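Local coordinates for alpha-glucosidase (Bacteroides thetaiotaomicron, PDB 5XFM), which hydrolyses glycosides as a calcium-containing family 97 glycoside hydrolase with both beta-L-arabinopyranosidase and alpha-galactosidase activity, at residues A[15-20]-A[28-33]; A[71-76]-A[97-102]. The protein carries 1 engineered substitution. One frame throughout, in Å; residues are numbered along the deposited sequence.

Contact 1: A[15-20]-A[28-33]; sequences QDVVVK and LAVFVQ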
ATOM      1  N   GLN A  15     -11.344 -23.953 -24.002  1.00 20.93           N
ATOM      2  CA  GLN A  15     -10.064 -23.369 -23.617  1.00 23.51           C
ATOM      3  C   GLN A  15      -8.937 -23.813 -24.544  1.00 31.45           C
ATOM      4  O   GLN A  15      -8.830 -24.989 -24.910  1.00 23.03           O
ATOM      5  CB  GLN A  15      -9.727 -23.708 -22.158  1.00 25.09           C
ATOM      6  CG  GLN A  15      -9.343 -25.155 -21.905  1.00 27.56           C
ATOM      7  CD  GLN A  15     -10.546 -26.043 -21.681  1.00 28.03           C
ATOM      8  OE1 GLN A  15     -11.687 -25.616 -21.851  1.00 23.85           O
ATOM      9  NE2 GLN A  15     -10.295 -27.293 -21.313  1.00 32.86           N
ATOM     10  N   ASP A  16      -8.113 -22.852 -24.946  1.00 24.81           N
ATOM     11  CA  ASP A  16      -6.970 -23.143 -25.794  1.00 26.15           C
ATOM     12  C   ASP A  16      -5.853 -23.828 -25.013  1.00 27.39           C
ATOM     13  O   ASP A  16      -5.189 -24.730 -25.525  1.00 23.82           O
ATOM     14  CB  ASP A  16      -6.459 -21.858 -26.449  1.00 24.41           C
ATOM     15  CG  ASP A  16      -7.482 -21.243 -27.378  1.00 29.97           C
ATOM     16  OD1 ASP A  16      -8.100 -21.998 -28.156  1.00 33.77           O
ATOM     17  OD2 ASP A  16      -7.672 -20.012 -27.332  1.00 32.06           O
ATOM     18  N   VAL A  17      -5.663 -23.391 -23.770  1.00 24.84           N
ATOM     19  CA  VAL A  17      -4.601 -23.908 -22.916  1.00 25.32           C
ATOM     20  C   VAL A  17      -4.902 -23.570 -21.455  1.00 25.79           C
ATOM     21  O   VAL A  17      -5.600 -22.597 -21.172  1.00 28.87           O
ATOM     22  CB  VAL A  17      -3.230 -23.318 -23.327  1.00 28.96           C
ATOM     23  CG1 VAL A  17      -3.229 -21.811 -23.123  1.00 24.17           C
ATOM     24  CG2 VAL A  17      -2.083 -23.974 -22.561  1.00 25.98           C
ATOM     25  N   VAL A  18      -4.370 -24.367 -20.534  1.00 25.40           N
ATOM     26  CA  VAL A  18      -4.589 -24.171 -19.106  1.00 22.35           C
ATOM     27  C   VAL A  18      -3.255 -24.152 -18.351  1.00 25.20           C
ATOM     28  O   VAL A  18      -2.369 -24.965 -18.622  1.00 27.39           O
ATOM     29  CB  VAL A  18      -5.499 -25.281 -18.526  1.00 22.99           C
ATOM     30  CG1 VAL A  18      -5.473 -25.270 -17.004  1.00 25.17           C
ATOM     31  CG2 VAL A  18      -6.921 -25.114 -19.033  1.00 21.63           C
ATOM     32  N   VAL A  19      -3.112 -23.225 -17.406  1.00 21.33           N
ATOM     33  CA  VAL A  19      -1.933 -23.190 -16.549  1.00 22.31           C
ATOM     34  C   VAL A  19      -2.357 -23.223 -15.081  1.00 21.09           C
ATOM     35  O   VAL A  19      -3.332 -22.586 -14.699  1.00 21.31           O
ATOM     36  CB  VAL A  19      -1.063 -21.940 -16.828  1.00 21.11           C
ATOM     37  CG1 VAL A  19      -1.870 -20.663 -16.665  1.00 19.13           C
ATOM     38  CG2 VAL A  19       0.166 -21.921 -15.928  1.00 23.81           C
ATOM     39  N   LYS A  20      -1.633 -23.992 -14.272  1.00 23.60           N
ATOM     40  CA  LYS A  20      -1.980 -24.189 -12.867  1.00 24.58           C
ATOM     41  C   LYS A  20      -0.884 -23.710 -11.917  1.00 21.71           C
ATOM     42  O   LYS A  20       0.283 -23.633 -12.287  1.00 23.45           O
ATOM     43  CB  LYS A  20      -2.264 -25.668 -12.599  1.00 24.21           C
ATOM     44  CG  LYS A  20      -3.236 -26.309 -13.580  1.00 27.63           C
ATOM     45  CD  LYS A  20      -3.361 -27.805 -13.335  1.00 29.25           C
ATOM     46  CE  LYS A  20      -4.348 -28.446 -14.295  1.00 35.47           C
ATOM     47  NZ  LYS A  20      -4.570 -29.878 -13.962  1.00 40.87           N
ATOM     48  N   LEU A  28      -5.878 -21.336 -14.279  1.00 22.15           N
ATOM     49  CA  LEU A  28      -6.192 -20.257 -15.205  1.00 20.40           C
ATOM     50  C   LEU A  28      -6.325 -20.828 -16.613  1.00 19.06           C
ATOM     51  O   LEU A  28      -5.444 -21.548 -17.079  1.00 21.14           O
ATOM     52  CB  LEU A  28      -5.103 -19.174 -15.159  1.00 18.32           C
ATOM     53  CG  LEU A  28      -5.293 -17.944 -16.053  1.00 20.39           C
ATOM     54  CD1 LEU A  28      -4.788 -16.712 -15.342  1.00 24.13           C
ATOM     55  CD2 LEU A  28      -4.596 -18.086 -17.397  1.00 21.90           C
ATOM     56  N   ALA A  29      -7.414 -20.493 -17.295  1.00 20.31           N
ATOM     57  CA  ALA A  29      -7.649 -21.012 -18.637  1.00 23.13           C
ATOM     58  C   ALA A  29      -7.691 -19.889 -19.661  1.00 23.04           C
ATOM     59  O   ALA A  29      -8.211 -18.810 -19.386  1.00 20.91           O
ATOM     60  CB  ALA A  29      -8.933 -21.811 -18.673  1.00 23.29           C
ATOM     61  N   VAL A  30      -7.163 -20.156 -20.850  1.00 22.82           N
ATOM     62  CA  VAL A  30      -7.079 -19.131 -21.881  1.00 21.82           C
ATOM     63  C   VAL A  30      -7.945 -19.452 -23.093  1.00 20.45           C
ATOM     64  O   VAL A  30      -7.924 -20.567 -23.615  1.00 25.77           O
ATOM     65  CB  VAL A  30      -5.609 -18.928 -22.338  1.00 22.90           C
ATOM     66  CG1 VAL A  30      -5.510 -17.825 -23.373  1.00 17.56           C
ATOM     67  CG2 VAL A  30      -4.726 -18.601 -21.148  1.00 25.99           C
ATOM     68  N   PHE A  31      -8.714 -18.456 -23.524  1.00 20.90           N
ATOM     69  CA  PHE A  31      -9.629 -18.590 -24.645  1.00 22.37           C
ATOM     70  C   PHE A  31      -9.318 -17.538 -25.699  1.00 24.77           C
ATOM     71  O   PHE A  31      -9.702 -16.377 -25.557  1.00 23.35           O
ATOM     72  CB  PHE A  31     -11.089 -18.435 -24.198  1.00 19.95           C
ATOM     73  CG  PHE A  31     -11.494 -19.338 -23.063  1.00 18.62           C
ATOM     74  CD1 PHE A  31     -11.229 -18.992 -21.747  1.00 21.71           C
ATOM     75  CD2 PHE A  31     -12.187 -20.514 -23.316  1.00 27.61           C
ATOM     76  CE1 PHE A  31     -11.623 -19.822 -20.704  1.00 24.02           C
ATOM     77  CE2 PHE A  31     -12.585 -21.347 -22.280  1.00 22.84           C
ATOM     78  CZ  PHE A  31     -12.303 -21.000 -20.973  1.00 23.47           C
ATOM     79  N   VAL A  32      -8.651 -17.951 -26.770  1.00 23.72           N
ATOM     80  CA  VAL A  32      -8.287 -17.036 -27.847  1.00 24.64           C
ATOM     81  C   VAL A  32      -8.817 -17.483 -29.203  1.00 25.26           C
ATOM     82  O   VAL A  32      -9.458 -16.712 -29.914  1.00 25.55           O
ATOM     83  CB  VAL A  32      -6.754 -16.877 -27.943  1.00 25.91           C
ATOM     84  CG1 VAL A  32      -6.373 -15.959 -29.102  1.00 24.65           C
ATOM     85  CG2 VAL A  32      -6.202 -16.370 -26.624  1.00 23.71           C
ATOM     86  N   GLN A  33      -8.529 -18.733 -29.554  1.00 34.33           N
ATOM     87  CA  GLN A  33      -8.921 -19.286 -30.843  1.00 32.63           C
ATOM     88  C   GLN A  33     -10.434 -19.238 -31.045  1.00 31.51           C
ATOM     89  O   GLN A  33     -11.201 -19.633 -30.170  1.00 34.36           O
ATOM     90  CB  GLN A  33      -8.421 -20.731 -30.987  1.00 36.83           C
ATOM     91  CG  GLN A  33      -6.898 -20.910 -31.073  1.00 34.71           C
ATOM     92  CD  GLN A  33      -6.259 -20.088 -32.186  1.00 38.78           C
ATOM     93  OE1 GLN A  33      -5.338 -19.321 -31.947  1.00 34.77           O
ATOM     94  NE2 GLN A  33      -6.777 -20.219 -33.399  1.00 42.27           N
TER

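Contact 2: A[71-76]-A[97-102]; sequences TGHSVD and NELTCH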
ATOM      1  N   THR A  71      -0.914 -18.444 -31.859  1.00 22.57           N
ATOM      2  CA  THR A  71      -0.017 -19.123 -32.794  1.00 20.50           C
ATOM      3  C   THR A  71       0.842 -20.193 -32.126  1.00 20.22           C
ATOM      4  O   THR A  71       1.310 -21.128 -32.782  1.00 26.90           O
ATOM      5  CB  THR A  71       0.897 -18.109 -33.513  1.00 18.02           C
ATOM      6  OG1 THR A  71       1.588 -17.322 -32.534  1.00 20.63           O
ATOM      7  CG2 THR A  71       0.073 -17.177 -34.377  1.00 16.34           C
ATOM      8  N   GLY A  72       1.086 -20.035 -30.832  1.00 23.65           N
ATOM      9  CA  GLY A  72       1.861 -21.009 -30.094  1.00 22.06           C
ATOM     10  C   GLY A  72       2.026 -20.604 -28.648  1.00 25.87           C
ATOM     11  O   GLY A  72       1.739 -19.469 -28.281  1.00 27.56           O
ATOM     12  N   HIS A  73       2.519 -21.523 -27.827  1.00 29.22           N
ATOM     13  CA  HIS A  73       2.735 -21.223 -26.422  1.00 27.07           C
ATOM     14  C   HIS A  73       3.890 -22.016 -25.825  1.00 30.93           C
ATOM     15  O   HIS A  73       4.311 -23.037 -26.365  1.00 36.44           O
ATOM     16  CB  HIS A  73       1.450 -21.465 -25.629  1.00 28.55           C
ATOM     17  CG  HIS A  73       1.055 -22.906 -25.531  1.00 31.43           C
ATOM     18  ND1 HIS A  73       1.449 -23.719 -24.488  1.00 32.38           N
ATOM     19  CD2 HIS A  73       0.295 -23.678 -26.343  1.00 30.90           C
ATOM     20  CE1 HIS A  73       0.948 -24.928 -24.664  1.00 31.81           C
ATOM     21  NE2 HIS A  73       0.244 -24.931 -25.782  1.00 31.57           N
ATOM     22  N   SER A  74       4.400 -21.527 -24.703  1.00 28.18           N
ATOM     23  CA  SER A  74       5.494 -22.181 -24.000  1.00 30.57           C
ATOM     24  C   SER A  74       5.245 -22.176 -22.500  1.00 25.54           C
ATOM     25  O   SER A  74       4.501 -21.357 -21.992  1.00 33.06           O
ATOM     26  CB  SER A  74       6.823 -21.506 -24.332  1.00 32.17           C
ATOM     27  OG  SER A  74       6.871 -20.194 -23.805  1.00 35.19           O
ATOM     28  N   VAL A  75       5.857 -23.113 -21.795  1.00 35.31           N
ATOM     29  CA  VAL A  75       5.693 -23.217 -20.350  1.00 35.76           C
ATOM     30  C   VAL A  75       7.039 -23.306 -19.623  1.00 33.39           C
ATOM     31  O   VAL A  75       7.993 -23.887 -20.137  1.00 36.06           O
ATOM     32  CB  VAL A  75       4.821 -24.442 -19.985  1.00 35.10           C
ATOM     33  CG1 VAL A  75       5.478 -25.733 -20.470  1.00 36.39           C
ATOM     34  CG2 VAL A  75       4.548 -24.492 -18.481  1.00 39.77           C
ATOM     35  N   ASP A  76       7.139 -22.675 -18.459  1.00 36.25           N
ATOM     36  CA  ASP A  76       8.353 -22.800 -17.668  1.00 31.95           C
ATOM     37  C   ASP A  76       8.062 -22.846 -16.177  1.00 28.35           C
ATOM     38  O   ASP A  76       6.985 -22.476 -15.735  1.00 31.29           O
ATOM     39  CB  ASP A  76       9.305 -21.640 -17.973  1.00 37.55           C
ATOM     40  CG  ASP A  76      10.739 -21.938 -17.570  1.00 53.86           C
ATOM     41  OD1 ASP A  76      11.002 -23.063 -17.088  1.00 59.51           O
ATOM     42  OD2 ASP A  76      11.603 -21.048 -17.729  1.00 56.04           O
ATOM     43  N   ASN A  97       4.266 -21.380 -11.942  1.00 22.63           N
ATOM     44  CA  ASN A  97       4.312 -21.871 -13.312  1.00 31.69           C
ATOM     45  C   ASN A  97       4.000 -20.757 -14.295  1.00 24.24           C
ATOM     46  O   ASN A  97       3.060 -19.992 -14.102  1.00 22.05           O
ATOM     47  CB  ASN A  97       3.358 -23.051 -13.507  1.00 28.90           C
ATOM     48  CG  ASN A  97       3.826 -24.302 -12.788  1.00 22.59           C
ATOM     49  OD1 ASN A  97       5.024 -24.570 -12.706  1.00 28.38           O
ATOM     50  ND2 ASN A  97       2.884 -25.074 -12.260  1.00 24.86           N
ATOM     51  N   GLU A  98       4.807 -20.671 -15.344  1.00 23.46           N
ATOM     52  CA  GLU A  98       4.717 -19.591 -16.314  1.00 26.68           C
ATOM     53  C   GLU A  98       4.218 -20.058 -17.675  1.00 26.39           C
ATOM     54  O   GLU A  98       4.792 -20.959 -18.291  1.00 31.97           O
ATOM     55  CB  GLU A  98       6.076 -18.918 -16.480  1.00 23.16           C
ATOM     56  CG  GLU A  98       6.043 -17.698 -17.375  1.00 24.22           C
ATOM     57  CD  GLU A  98       7.433 -17.172 -17.681  1.00 30.32           C
ATOM     58  OE1 GLU A  98       7.792 -16.104 -17.144  1.00 25.38           O
ATOM     59  OE2 GLU A  98       8.168 -17.836 -18.445  1.00 35.92           O
ATOM     60  N   LEU A  99       3.133 -19.443 -18.127  1.00 19.91           N
ATOM     61  CA  LEU A  99       2.581 -19.693 -19.450  1.00 25.72           C
ATOM     62  C   LEU A  99       2.834 -18.503 -20.364  1.00 19.10           C
ATOM     63  O   LEU A  99       2.402 -17.399 -20.072  1.00 21.18           O
ATOM     64  CB  LEU A  99       1.081 -19.967 -19.365  1.00 21.92           C
ATOM     65  CG  LEU A  99       0.366 -20.064 -20.713  1.00 25.30           C
ATOM     66  CD1 LEU A  99       0.906 -21.243 -21.519  1.00 23.07           C
ATOM     67  CD2 LEU A  99      -1.139 -20.166 -20.525  1.00 22.36           C
ATOM     68  N   THR A 100       3.534 -18.724 -21.469  1.00 21.48           N
ATOM     69  CA  THR A 100       3.733 -17.674 -22.456  1.00 24.90           C
ATOM     70  C   THR A 100       2.880 -17.948 -23.681  1.00 23.13           C
ATOM     71  O   THR A 100       3.014 -18.983 -24.324  1.00 27.24           O
ATOM     72  CB  THR A 100       5.212 -17.534 -22.881  1.00 26.01           C
ATOM     73  OG1 THR A 100       6.031 -17.295 -21.728  1.00 23.78           O
ATOM     74  CG2 THR A 100       5.370 -16.369 -23.854  1.00 17.92           C
ATOM     75  N   CYS A 101       1.978 -17.025 -23.973  1.00 23.75           N
ATOM     76  CA  CYS A 101       1.091 -17.128 -25.122  1.00 27.58           C
ATOM     77  C   CYS A 101       1.498 -16.164 -26.232  1.00 26.92           C
ATOM     78  O   CYS A 101       1.718 -14.972 -25.991  1.00 22.70           O
ATOM     79  CB  CYS A 101      -0.355 -16.865 -24.696  1.00 21.90           C
ATOM     80  SG  CYS A 101      -0.987 -18.087 -23.519  1.00 29.71           S
ATOM     81  N   HIS A 102       1.596 -16.690 -27.448  1.00 26.51           N
ATOM     82  CA  HIS A 102       1.927 -15.876 -28.607  1.00 23.03           C
ATOM     83  C   HIS A 102       0.694 -15.626 -29.455  1.00 21.96           C
ATOM     84  O   HIS A 102       0.137 -16.550 -30.049  1.00 23.59           O
ATOM     85  CB  HIS A 102       3.032 -16.536 -29.438  1.00 24.02           C
ATOM     86  CG  HIS A 102       4.336 -16.664 -28.712  1.00 30.47           C
ATOM     87  ND1 HIS A 102       4.639 -17.741 -27.906  1.00 36.37           N
ATOM     88  CD2 HIS A 102       5.418 -15.851 -28.676  1.00 32.88           C
ATOM     89  CE1 HIS A 102       5.850 -17.581 -27.399  1.00 35.34           C
ATOM     90  NE2 HIS A 102       6.345 -16.444 -27.854  1.00 32.75           N
TER

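Contact 1: A[15-20]-A[28-33]
The ring of F31 lies against the start of segment 15-20, where CB of Q15 sits over the ring off-centre, 4.2 Å from its centroid and 29° from the normal, in a CH-pi contact. A chi1 of -53° places the phenyl group beside its own backbone N, reaching toward Q15, with CE2 3.7 Å from Q15 CB. The side-chain amide of Q15 hydrogen-bonds through NE2 to E13, and K52 makes a cation-pi contact with the same ring. Replacing F31 with alanine is likely to leave Q15 CB without its aromatic partner and K52 without its cation-pi contact. A29 CB extends this face between Q15 CB and V18 CG2. On the other face V17 and V30 run alongside each other in the same direction, with V17 CG1 3.8 Å from V30 CB; V19 and L28 repeat the pattern through CG1 and CD2. D16 closes the end of the ladder. Its backbone N donates to V30 O at 2.7 Å, while OD2 of its carboxylate reaches the main chain beyond the strand and accepts from Q33 N on the syn side, 24° out of the carboxylate plane. Reciprocal backbone bonds between V19 and L28, both 2.9 Å N to O, fix the register of the antiparallel beta hairpin formed by strands 17-20 and 26-31, at one margin of a sheet in the N-terminal beta-rich part of this family 97 enzyme.

Contact 2: A[71-76]-A[97-102]
T71 and H102 meet at one end of an antiparallel beta hairpin, strands 69-83 and 91-104, whose first strand is an outermost strand of a large sheet in the N-terminal region. H102 O accepts from T71 N at 2.8 Å and from T71 OG1 at 3.0 Å, the hydroxyl standing above the carbonyl plane. In the side chain of H102, CB touches both T71 OG1, 3.5 Å away, and G72 O. CG, beside the backbone N (chi1 -64°) and 3.8 Å from G72 O, turns the ND1 edge of the ring toward G72. ND1 then points its N-H at that same oxygen, which lies at the ring edge and in its plane, making a weak 3.4 Å bond that supplements the bond from H102 N. Further along, reciprocal backbone bonds pair S74 with T100 and D76 with E98. The carboxylates of D76 and E98 come near one another without touching, and the salt bridge from E98 to R116 probably eases their mutual repulsion. Across the opposite face, L99 CD1 approaches the H73 ring obliquely, 3.9 Å from ND1. Back on the face of H102 and E98, S74 OG rests 3.3 Å from T100 CB.

Overall arrangement
Both contacts are antiparallel hairpin pairings, but they belong to different sheets, and the two sheets pack together here with contact centres about 10 Å apart. Contact 1 is partly buried: the face of V17, V19, L28 and V30 turns inward, meeting L99 of contact 2 as well as F115 and V117 of strand 110-117. Contact 2 is a surface contact, with polar and charged groups on the face carrying S74, D76 and E98, while L99 and C101 supply its buried side. V17 CG1 packs 3.7 Å from L99 CD2, and H73 of strand 69-83 touches V17 CG2 through CE1. A probable hydrogen bond from N97 ND2 to K20 O adds a polar tie between the hairpins.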